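Local coordinates for protein spectinomycin phosphotransferase (Legionella pneumophila, PDB 3I1A) that probably transfers a phosphate from a nucleotide to the antibiotic spectinomycin, as an aminoglycoside phosphotransferase with a protein-kinase-like fold that confers antibiotic resistance, at residues 148-153 with 289-294; 175-180 with 311-316; 186-191 with 283-288. One frame throughout, in Å; residues are numbered along the deposited sequence. Where two conformers were deposited one is given.

Contact 1. Residues 148-153 with 289-294; sequences PKWREI and IAVYGQ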
loop_
_atom_site.group_PDB
_atom_site.type_symbol
_atom_site.label_atom_id
_atom_site.label_comp_id
_atom_site.label_asym_id
_atom_site.label_seq_id
_atom_site.Cartn_x
_atom_site.Cartn_y
_atom_site.Cartn_z
ATOM N N PRO A 148 9.797 16.775 3.273
ATOM C CA PRO A 148 11.187 16.550 2.889
ATOM C C PRO A 148 11.849 15.503 3.805
ATOM O O PRO A 148 13.028 15.196 3.639
ATOM C CB PRO A 148 11.800 17.933 3.064
ATOM C CG PRO A 148 11.140 18.391 4.348
ATOM C CD PRO A 148 9.668 18.033 4.038
ATOM N N LYS A 149 11.081 14.937 4.738
ATOM C CA LYS A 149 11.602 13.950 5.694
ATOM C C LYS A 149 12.539 12.902 5.109
ATOM O O LYS A 149 13.673 12.731 5.576
ATOM C CB LYS A 149 10.461 13.211 6.407
ATOM C CG LYS A 149 10.976 12.094 7.332
ATOM C CD LYS A 149 9.886 11.450 8.169
ATOM C CE LYS A 149 10.494 10.463 9.161
ATOM N NZ LYS A 149 9.520 9.998 10.188
ATOM N N TRP A 150 12.059 12.200 4.091
ATOM C CA TRP A 150 12.831 11.141 3.453
ATOM C C TRP A 150 14.007 11.656 2.654
ATOM O O TRP A 150 15.077 11.042 2.639
ATOM C CB TRP A 150 11.907 10.310 2.566
ATOM C CG TRP A 150 10.688 9.929 3.310
ATOM C CD1 TRP A 150 9.429 10.444 3.158
ATOM C CD2 TRP A 150 10.609 8.975 4.373
ATOM N NE1 TRP A 150 8.566 9.861 4.063
ATOM C CE2 TRP A 150 9.266 8.957 4.822
ATOM C CE3 TRP A 150 11.543 8.131 4.992
ATOM C CZ2 TRP A 150 8.835 8.128 5.859
ATOM C CZ3 TRP A 150 11.112 7.306 6.024
ATOM C CH2 TRP A 150 9.770 7.311 6.446
ATOM N N ARG A 151 13.823 12.777 1.969
ATOM C CA ARG A 151 14.928 13.322 1.213
ATOM C C ARG A 151 16.064 13.663 2.175
ATOM O O ARG A 151 17.224 13.455 1.861
ATOM C CB ARG A 151 14.489 14.577 0.458
ATOM C CG ARG A 151 13.529 14.269 -0.684
ATOM C CD ARG A 151 13.286 15.492 -1.547
ATOM N NE ARG A 151 12.433 16.484 -0.908
ATOM C CZ ARG A 151 11.112 16.392 -0.807
ATOM N NH1 ARG A 151 10.475 15.331 -1.296
ATOM N NH2 ARG A 151 10.420 17.387 -0.254
ATOM N N GLU A 152 15.722 14.183 3.341
ATOM C CA GLU A 152 16.733 14.546 4.330
ATOM C C GLU A 152 17.459 13.309 4.833
ATOM O O GLU A 152 18.686 13.317 4.949
ATOM C CB GLU A 152 16.096 15.297 5.509
ATOM C CG GLU A 152 15.492 16.640 5.107
ATOM C CD GLU A 152 14.845 17.384 6.266
ATOM O OE1 GLU A 152 14.232 16.736 7.142
ATOM O OE2 GLU A 152 14.933 18.625 6.291
ATOM N N ILE A 153 16.711 12.248 5.114
ATOM C CA ILE A 153 17.328 11.012 5.597
ATOM C C ILE A 153 18.316 10.459 4.580
ATOM O O ILE A 153 19.414 10.032 4.945
ATOM C CB ILE A 153 16.267 9.944 5.905
ATOM C CG1 ILE A 153 15.517 10.326 7.179
ATOM C CG2 ILE A 153 16.926 8.576 6.100
ATOM C CD1 ILE A 153 14.222 9.556 7.372
ATOM N N ILE A 289 14.698 4.134 -0.348
ATOM C CA ILE A 289 16.150 4.128 -0.142
ATOM C C ILE A 289 16.385 4.463 1.328
ATOM O O ILE A 289 17.291 3.928 1.979
ATOM C CB ILE A 289 16.872 5.177 -1.074
ATOM C CG1 ILE A 289 16.884 4.661 -2.516
ATOM C CG2 ILE A 289 18.317 5.397 -0.623
ATOM C CD1 ILE A 289 17.353 5.670 -3.550
ATOM N N ALA A 290 15.568 5.365 1.863
ATOM C CA ALA A 290 15.716 5.764 3.248
ATOM C C ALA A 290 15.428 4.612 4.205
ATOM O O ALA A 290 16.180 4.371 5.146
ATOM C CB ALA A 290 14.790 6.963 3.555
ATOM N N VAL A 291 14.326 3.907 3.961
ATOM C CA VAL A 291 13.906 2.798 4.802
ATOM C C VAL A 291 14.810 1.575 4.700
ATOM O O VAL A 291 15.335 1.088 5.723
ATOM C CB VAL A 291 12.428 2.410 4.485
ATOM C CG1 VAL A 291 12.065 1.130 5.189
ATOM C CG2 VAL A 291 11.478 3.540 4.945
ATOM N N TYR A 292 15.021 1.085 3.485
ATOM C CA TYR A 292 15.865 -0.097 3.324
ATOM C C TYR A 292 17.338 0.250 3.492
ATOM O O TYR A 292 18.121 -0.550 4.018
ATOM C CB TYR A 292 15.553 -0.779 1.992
ATOM C CG TYR A 292 14.104 -1.246 1.946
ATOM C CD1 TYR A 292 13.082 -0.383 1.551
ATOM C CD2 TYR A 292 13.756 -2.531 2.334
ATOM C CE1 TYR A 292 11.752 -0.788 1.548
ATOM C CE2 TYR A 292 12.423 -2.953 2.332
ATOM C CZ TYR A 292 11.433 -2.075 1.939
ATOM O OH TYR A 292 10.123 -2.488 1.936
ATOM N N GLY A 293 17.729 1.455 3.090
ATOM C CA GLY A 293 19.114 1.843 3.294
ATOM C C GLY A 293 19.456 1.887 4.782
ATOM O O GLY A 293 20.537 1.433 5.216
ATOM N N GLN A 294 18.551 2.425 5.597
ATOM C CA GLN A 294 18.821 2.483 7.028
ATOM C C GLN A 294 18.929 1.066 7.619
ATOM O O GLN A 294 19.729 0.823 8.545
ATOM C CB GLN A 294 17.728 3.250 7.772
ATOM C CG GLN A 294 18.092 3.507 9.238
ATOM C CD GLN A 294 19.349 4.356 9.384
ATOM O OE1 GLN A 294 20.408 3.868 9.808
ATOM N NE2 GLN A 294 19.247 5.626 9.017
#

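Contact 2. Residues 175-180 with 311-316; sequences KSFFNQ and KYFKEM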
loop_
_atom_site.group_PDB
_atom_site.type_symbol
_atom_site.label_atom_id
_atom_site.label_comp_id
_atom_site.label_asym_id
_atom_site.label_seq_id
_atom_site.Cartn_x
_atom_site.Cartn_y
_atom_site.Cartn_z
ATOM N N LYS A 175 27.277 -0.270 1.180
ATOM C CA LYS A 175 28.033 0.945 0.889
ATOM C C LYS A 175 28.678 0.886 -0.499
ATOM O O LYS A 175 28.714 1.892 -1.207
ATOM C CB LYS A 175 29.098 1.176 1.957
ATOM C CG LYS A 175 28.507 1.599 3.305
ATOM C CD LYS A 175 29.611 1.951 4.286
ATOM C CE LYS A 175 29.050 2.346 5.640
ATOM N NZ LYS A 175 30.145 2.706 6.551
ATOM N N SER A 176 29.186 -0.290 -0.871
ATOM C CA SER A 176 29.807 -0.475 -2.177
ATOM C C SER A 176 28.785 -0.244 -3.280
ATOM O O SER A 176 29.064 0.433 -4.273
ATOM C CB SER A 176 30.372 -1.894 -2.314
ATOM O OG SER A 176 31.493 -2.082 -1.472
ATOM N N PHE A 177 27.596 -0.810 -3.094
ATOM C CA PHE A 177 26.532 -0.683 -4.080
ATOM C C PHE A 177 26.066 0.774 -4.161
ATOM O O PHE A 177 25.795 1.287 -5.242
ATOM C CB PHE A 177 25.327 -1.565 -3.723
ATOM C CG PHE A 177 24.267 -1.579 -4.791
ATOM C CD1 PHE A 177 24.370 -2.424 -5.887
ATOM C CD2 PHE A 177 23.196 -0.691 -4.731
ATOM C CE1 PHE A 177 23.418 -2.385 -6.915
ATOM C CE2 PHE A 177 22.247 -0.642 -5.740
ATOM C CZ PHE A 177 22.355 -1.490 -6.837
ATOM N N PHE A 178 25.941 1.417 -3.008
ATOM C CA PHE A 178 25.500 2.830 -2.951
ATOM C C PHE A 178 26.519 3.673 -3.708
ATOM O O PHE A 178 26.192 4.492 -4.575
ATOM C CB PHE A 178 25.457 3.291 -1.492
ATOM C CG PHE A 178 24.675 4.568 -1.260
ATOM C CD1 PHE A 178 23.406 4.525 -0.666
ATOM C CD2 PHE A 178 25.210 5.809 -1.616
ATOM C CE1 PHE A 178 22.679 5.697 -0.420
ATOM C CE2 PHE A 178 24.492 6.994 -1.377
ATOM C CZ PHE A 178 23.223 6.935 -0.775
ATOM N N ASN A 179 27.782 3.465 -3.372
ATOM C CA ASN A 179 28.827 4.208 -4.026
ATOM C C ASN A 179 28.793 3.975 -5.553
ATOM O O ASN A 179 28.917 4.936 -6.334
ATOM C CB ASN A 179 30.163 3.808 -3.395
ATOM C CG ASN A 179 31.320 4.626 -3.909
ATOM O OD1 ASN A 179 32.097 4.159 -4.740
ATOM N ND2 ASN A 179 31.435 5.860 -3.429
ATOM N N GLN A 180 28.597 2.728 -5.990
ATOM C CA GLN A 180 28.571 2.423 -7.419
ATOM C C GLN A 180 27.371 3.054 -8.130
ATOM O O GLN A 180 27.409 3.273 -9.334
ATOM C CB GLN A 180 28.552 0.904 -7.666
ATOM C CG GLN A 180 29.690 0.171 -6.986
ATOM C CD GLN A 180 29.519 -1.343 -7.009
ATOM O OE1 GLN A 180 28.404 -1.860 -6.887
ATOM N NE2 GLN A 180 30.628 -2.061 -7.156
ATOM N N LYS A 311 18.431 -6.988 -1.243
ATOM C CA LYS A 311 17.970 -7.458 -2.534
ATOM C C LYS A 311 16.899 -6.503 -3.072
ATOM O O LYS A 311 16.910 -6.143 -4.255
ATOM C CB LYS A 311 17.428 -8.896 -2.395
ATOM C CG LYS A 311 18.541 -9.884 -2.027
ATOM C CD LYS A 311 18.095 -11.339 -2.119
ATOM C CE LYS A 311 19.250 -12.280 -1.779
ATOM N NZ LYS A 311 18.873 -13.717 -1.996
ATOM N N TYR A 312 15.990 -6.076 -2.198
ATOM C CA TYR A 312 14.932 -5.155 -2.615
ATOM C C TYR A 312 15.552 -3.849 -3.098
ATOM O O TYR A 312 15.204 -3.329 -4.163
ATOM C CB TYR A 312 13.978 -4.852 -1.469
ATOM C CG TYR A 312 12.886 -3.889 -1.887
ATOM C CD1 TYR A 312 11.988 -4.219 -2.909
ATOM C CD2 TYR A 312 12.768 -2.638 -1.287
ATOM C CE1 TYR A 312 10.997 -3.313 -3.317
ATOM C CE2 TYR A 312 11.784 -1.732 -1.685
ATOM C CZ TYR A 312 10.904 -2.075 -2.694
ATOM O OH TYR A 312 9.909 -1.188 -3.058
ATOM N N PHE A 313 16.467 -3.324 -2.298
ATOM C CA PHE A 313 17.158 -2.087 -2.637
ATOM C C PHE A 313 17.837 -2.204 -4.012
ATOM O O PHE A 313 17.727 -1.305 -4.857
ATOM C CB PHE A 313 18.191 -1.784 -1.542
ATOM C CG PHE A 313 18.797 -0.408 -1.634
ATOM C CD1 PHE A 313 18.465 0.580 -0.702
ATOM C CD2 PHE A 313 19.696 -0.104 -2.645
ATOM C CE1 PHE A 313 19.032 1.859 -0.793
ATOM C CE2 PHE A 313 20.267 1.176 -2.741
ATOM C CZ PHE A 313 19.934 2.148 -1.819
ATOM N N LYS A 314 18.527 -3.318 -4.264
ATOM C CA LYS A 314 19.214 -3.438 -5.551
ATOM C C LYS A 314 18.305 -3.603 -6.751
ATOM O O LYS A 314 18.596 -3.090 -7.842
ATOM C CB LYS A 314 20.223 -4.587 -5.508
ATOM C CG LYS A 314 21.380 -4.261 -4.572
ATOM C CD LYS A 314 22.527 -5.253 -4.671
ATOM C CE LYS A 314 22.191 -6.587 -4.039
ATOM N NZ LYS A 314 23.397 -7.482 -4.087
ATOM N N GLU A 315 17.209 -4.329 -6.552
ATOM C CA GLU A 315 16.267 -4.561 -7.625
ATOM C C GLU A 315 15.714 -3.265 -8.187
ATOM O O GLU A 315 15.351 -3.217 -9.365
ATOM C CB GLU A 315 15.117 -5.427 -7.136
ATOM C CG GLU A 315 15.500 -6.878 -6.980
ATOM C CD GLU A 315 14.310 -7.733 -6.621
ATOM O OE1 GLU A 315 14.389 -8.957 -6.840
ATOM O OE2 GLU A 315 13.304 -7.176 -6.120
ATOM N N MET A 316 15.631 -2.226 -7.354
ATOM C CA MET A 316 15.094 -0.939 -7.833
ATOM C C MET A 316 15.911 -0.388 -8.985
ATOM O O MET A 316 15.410 0.401 -9.804
ATOM C CB MET A 316 15.074 0.103 -6.703
ATOM C CG MET A 316 14.243 -0.328 -5.498
ATOM S SD MET A 316 14.011 0.936 -4.218
ATOM C CE MET A 316 15.722 1.597 -4.008
#

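Contact 3. Residues 186-191 with 283-288; sequences HRLVDT and ERIVED. With DMS (dimethyl sulfoxide), chain D.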
loop_
_atom_site.group_PDB
_atom_site.type_symbol
_atom_site.label_atom_id
_atom_site.label_comp_id
_atom_site.label_asym_id
_atom_site.label_seq_id
_atom_site.Cartn_x
_atom_site.Cartn_y
_atom_site.Cartn_z
ATOM N N HIS A 186 21.736 10.379 -6.019
ATOM C CA HIS A 186 21.655 11.813 -5.818
ATOM C C HIS A 186 20.611 12.379 -6.786
ATOM O O HIS A 186 19.848 13.275 -6.427
ATOM C CB HIS A 186 23.033 12.448 -6.054
ATOM C CG HIS A 186 23.966 12.311 -4.888
ATOM N ND1 HIS A 186 24.295 13.371 -4.072
ATOM C CD2 HIS A 186 24.618 11.233 -4.385
ATOM C CE1 HIS A 186 25.109 12.955 -3.117
ATOM N NE2 HIS A 186 25.320 11.661 -3.282
ATOM N N ARG A 187 20.563 11.846 -8.001
ATOM C CA ARG A 187 19.589 12.322 -8.989
ATOM C C ARG A 187 18.149 12.089 -8.504
ATOM O O ARG A 187 17.276 12.950 -8.672
ATOM C CB ARG A 187 19.821 11.635 -10.346
ATOM C CG ARG A 187 18.809 12.028 -11.437
ATOM C CD ARG A 187 19.133 11.391 -12.785
ATOM N NE ARG A 187 18.069 11.596 -13.773
ATOM C CZ ARG A 187 18.173 11.293 -15.061
ATOM N NH1 ARG A 187 19.297 10.777 -15.538
ATOM N NH2 ARG A 187 17.140 11.482 -15.876
ATOM N N LEU A 188 17.889 10.929 -7.897
ATOM C CA LEU A 188 16.544 10.650 -7.384
ATOM C C LEU A 188 16.170 11.684 -6.335
ATOM O O LEU A 188 15.072 12.244 -6.367
ATOM C CB LEU A 188 16.476 9.236 -6.769
ATOM C CG LEU A 188 16.503 8.112 -7.814
ATOM C CD1 LEU A 188 17.025 6.830 -7.203
ATOM C CD2 LEU A 188 15.096 7.926 -8.399
ATOM N N VAL A 189 17.082 11.937 -5.395
ATOM C CA VAL A 189 16.842 12.901 -4.317
ATOM C C VAL A 189 16.697 14.341 -4.819
ATOM O O VAL A 189 15.767 15.061 -4.445
ATOM C CB VAL A 189 18.014 12.905 -3.287
ATOM C CG1 VAL A 189 17.807 14.018 -2.251
ATOM C CG2 VAL A 189 18.096 11.534 -2.583
ATOM N N ASP A 190 17.639 14.749 -5.657
ATOM C CA ASP A 190 17.658 16.110 -6.174
ATOM C C ASP A 190 16.501 16.383 -7.118
ATOM O O ASP A 190 16.031 17.538 -7.224
ATOM C CB ASP A 190 18.987 16.385 -6.877
ATOM C CG ASP A 190 20.191 16.286 -5.926
ATOM O OD1 ASP A 190 20.005 16.314 -4.695
ATOM O OD2 ASP A 190 21.329 16.211 -6.436
ATOM N N THR A 191 16.031 15.340 -7.810
ATOM C CA THR A 191 14.906 15.541 -8.725
ATOM C C THR A 191 13.624 15.643 -7.931
ATOM O O THR A 191 12.771 16.485 -8.229
ATOM C CB THR A 191 14.778 14.411 -9.753
ATOM O OG1 THR A 191 15.899 14.457 -10.638
ATOM C CG2 THR A 191 13.490 14.584 -10.568
ATOM N N GLU A 283 10.141 10.377 -5.631
ATOM C CA GLU A 283 9.993 10.418 -4.179
ATOM C C GLU A 283 9.686 9.067 -3.540
ATOM O O GLU A 283 10.155 8.772 -2.443
ATOM C CB GLU A 283 8.909 11.437 -3.797
ATOM C CG GLU A 283 8.546 11.487 -2.318
ATOM C CD GLU A 283 9.675 11.913 -1.383
ATOM O OE1 GLU A 283 10.654 12.551 -1.831
ATOM O OE2 GLU A 283 9.562 11.620 -0.177
ATOM N N ARG A 284 8.886 8.233 -4.203
ATOM C CA ARG A 284 8.610 6.930 -3.607
ATOM C C ARG A 284 9.910 6.123 -3.512
ATOM O O ARG A 284 10.104 5.384 -2.548
ATOM C CB ARG A 284 7.596 6.147 -4.431
ATOM C CG ARG A 284 7.056 4.927 -3.682
ATOM C CD ARG A 284 5.993 4.199 -4.524
ATOM N NE ARG A 284 5.452 3.055 -3.792
ATOM C CZ ARG A 284 6.009 1.847 -3.776
ATOM N NH1 ARG A 284 7.129 1.611 -4.467
ATOM N NH2 ARG A 284 5.458 0.882 -3.040
ATOM N N ILE A 285 10.795 6.267 -4.502
ATOM C CA ILE A 285 12.076 5.532 -4.461
ATOM C C ILE A 285 12.947 6.105 -3.338
ATOM O O ILE A 285 13.613 5.364 -2.601
ATOM C CB ILE A 285 12.804 5.596 -5.823
ATOM C CG1 ILE A 285 11.917 4.955 -6.890
ATOM C CG2 ILE A 285 14.141 4.859 -5.763
ATOM C CD1 ILE A 285 12.378 5.155 -8.319
ATOM N N VAL A 286 12.940 7.426 -3.194
ATOM C CA VAL A 286 13.688 8.065 -2.117
ATOM C C VAL A 286 13.247 7.525 -0.763
ATOM O O VAL A 286 14.088 7.260 0.112
ATOM C CB VAL A 286 13.506 9.596 -2.149
ATOM C CG1 VAL A 286 14.065 10.221 -0.866
ATOM C CG2 VAL A 286 14.193 10.165 -3.372
ATOM N N GLU A 287 11.932 7.363 -0.595
ATOM C CA GLU A 287 11.334 6.839 0.633
ATOM C C GLU A 287 11.873 5.432 0.928
ATOM O O GLU A 287 12.232 5.118 2.059
ATOM C CB GLU A 287 9.793 6.813 0.500
ATOM C CG GLU A 287 9.097 8.065 1.037
ATOM C CD GLU A 287 7.724 8.341 0.418
ATOM O OE1 GLU A 287 6.932 7.386 0.267
ATOM O OE2 GLU A 287 7.445 9.520 0.099
ATOM N N ASP A 288 11.920 4.592 -0.099
ATOM C CA ASP A 288 12.433 3.221 0.038
ATOM C C ASP A 288 13.961 3.211 0.265
ATOM O O ASP A 288 14.472 2.363 0.993
ATOM C CB ASP A 288 12.128 2.379 -1.211
ATOM C CG ASP A 288 10.704 1.816 -1.218
ATOM O OD1 ASP A 288 10.051 1.824 -0.167
ATOM O OD2 ASP A 288 10.265 1.349 -2.287
HETATM S S DMS D . 21.850 8.493 -14.162
HETATM O O DMS D . 22.222 9.271 -15.372
HETATM C C1 DMS D . 23.071 7.258 -13.924
HETATM C C2 DMS D . 22.038 9.509 -12.720
#

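Contact 1. Residues 148-153 with 289-294
A290 meets two side chains of the facing helix at once, W150 and I153, and this small residue is the centre of a helix-helix packing in the helical part of the kinase-like fold. The short segments 149-153 and 289-294 run in broadly the same direction, their axes 9.4 Å apart at closest approach and crossing at 41°. The tight part lies where I153 and A290 bring their CA atoms within 6.0 Å. There the CB of A290 sits 3.7 Å from CG2 of I153. That methyl stands anti to the backbone N of I153, while the longer CG1 branch lies beside that N, and it is the CG2 branch that touches the alanine.

Toward V291 the packing is looser and nearer to solvent, since V291 is exposed where A290 is buried. The indole meets A290 with an edge, the alanine methyl lying close to the ring plane, whereas V291 approaches obliquely and runs alongside the tryptophan, both side chains pointing the same way. The aliphatic chain of K149 lies over one face of the indole. R151, by contrast, turns its CB away from 289-294 and forms salt bridges with E193 and E283. At the loose margin the closest atoms are CZ3 of W150 and CG2 of V291, 3.9 Å apart.

Contact 2. Residues 175-180 with 311-316
The F177 ring takes K314 over one face and F313 at its edge, two successive residues of helix 303-315 received in different ways. Within the helical part of the kinase-like fold, F177 and F178 of helix 169-180 pack against that helix through side chains. The short helical segments 175-180 and 311-315 are nearly parallel, with 12° between their directions, but their axes stay 11.5 Å apart. Long side chains therefore make the contact, and even the nearest CA atoms, those of F177 and K314, are 8.0 Å apart.

Followed in sequence, 311-316 enters the contact at F313, which points toward the other helix. Its CE2 lies 4.0 Å from CD2 of F177, near the plane of that ring and at its edge. Its CZ is the atom nearest to F178, at 4.4 Å from CD1, a more distant and oblique approach. F313 also has an edge-to-face partner in F174, one turn before F178, so these phenylalanines form an aromatic cluster. K314 then lays its aliphatic chain over one face of F177. CG stands 3.6 Å from the ring centroid and only 9° off the ring normal, a well-centred CH-pi contact, and CD continues over the same face to lie 3.6 Å from CD1 of F177. The chain bends at its third torsion (chi3 -73°), and the ammonium end leads away from 175-180. M316, the last residue, is buried against D288 and I289 of helix 274-297.

Across these two segments the chemistry is apolar: the face and edge of F177, the F313 ring and the methylenes of K314 do the touching. K314 thus divides its roles, with its methylenes packed on F177 while its charge takes part in a cation-pi interaction with F310.

Contact 3. Residues 186-191 with 283-288
L188 spreads its two methyls over I285, the side chains crossing at about a right angle. CD1 of L188 lies 3.8 Å from CG2 of I285, and CD2 of L188 lies 3.9 Å from CD1 of I285, so each leucine branch has its own nearest methyl. Beside this pair, V286 has CG1 anti to its backbone N (chi1 169°), which sets CG2 anti to the carbonyl carbon; CG2 reaches the backbone of the facing helix, 3.8 Å from the O of L188. The same methyl meets CG2 of V189 at 4.2 Å. This approach to the main chain fits the closeness of the helices: V189 and V286 have CA atoms 6.2 Å apart, and the short segments pass at 8.9 Å with a crossing angle of -122°. All four touching residues are buried.

On its outer side, helix 182-198 carries R187, whose extended chain offers NH1 to the oxygen of a dimethyl sulfoxide molecule, probably from the crystallisation liquor, in a weak hydrogen bond. The carbonyl of R187 is gripped twice, by the N and the OG1 of T191, which come from opposite faces of its plane.

Helix 322-329 borders the apolar patch, with V323 and F327 against L188 and V322 and A326 against I285. V189 packs also on V154 of helix 149-157, placing the crossing of helices 182-198 and 274-297 between those two neighbours.

Helix 274-297 is the common element: contact 3 uses its residues 283-288 and contact 1 the next six, 289-294, with centres 9 Å apart. Contact 2, about 14 Å from the centres of both, joins helix 169-180 to helix 303-315, which follows 274-297 in the chain. The first segments come in the order 148-153, 175-180, 186-191; their partners come as 283-288, 289-294, 311-316, so contacts 1 and 2 interlock along the chain while contact 3 falls within the span of each. W150 packing on E287 joins contacts 1 and 3, I289 against F313 contacts 1 and 2. Together they tie mid-chain helices 149-157, 169-180 and 182-198 to C-terminal helices 274-297 and 303-315, away from the nucleotide and magnesium sites.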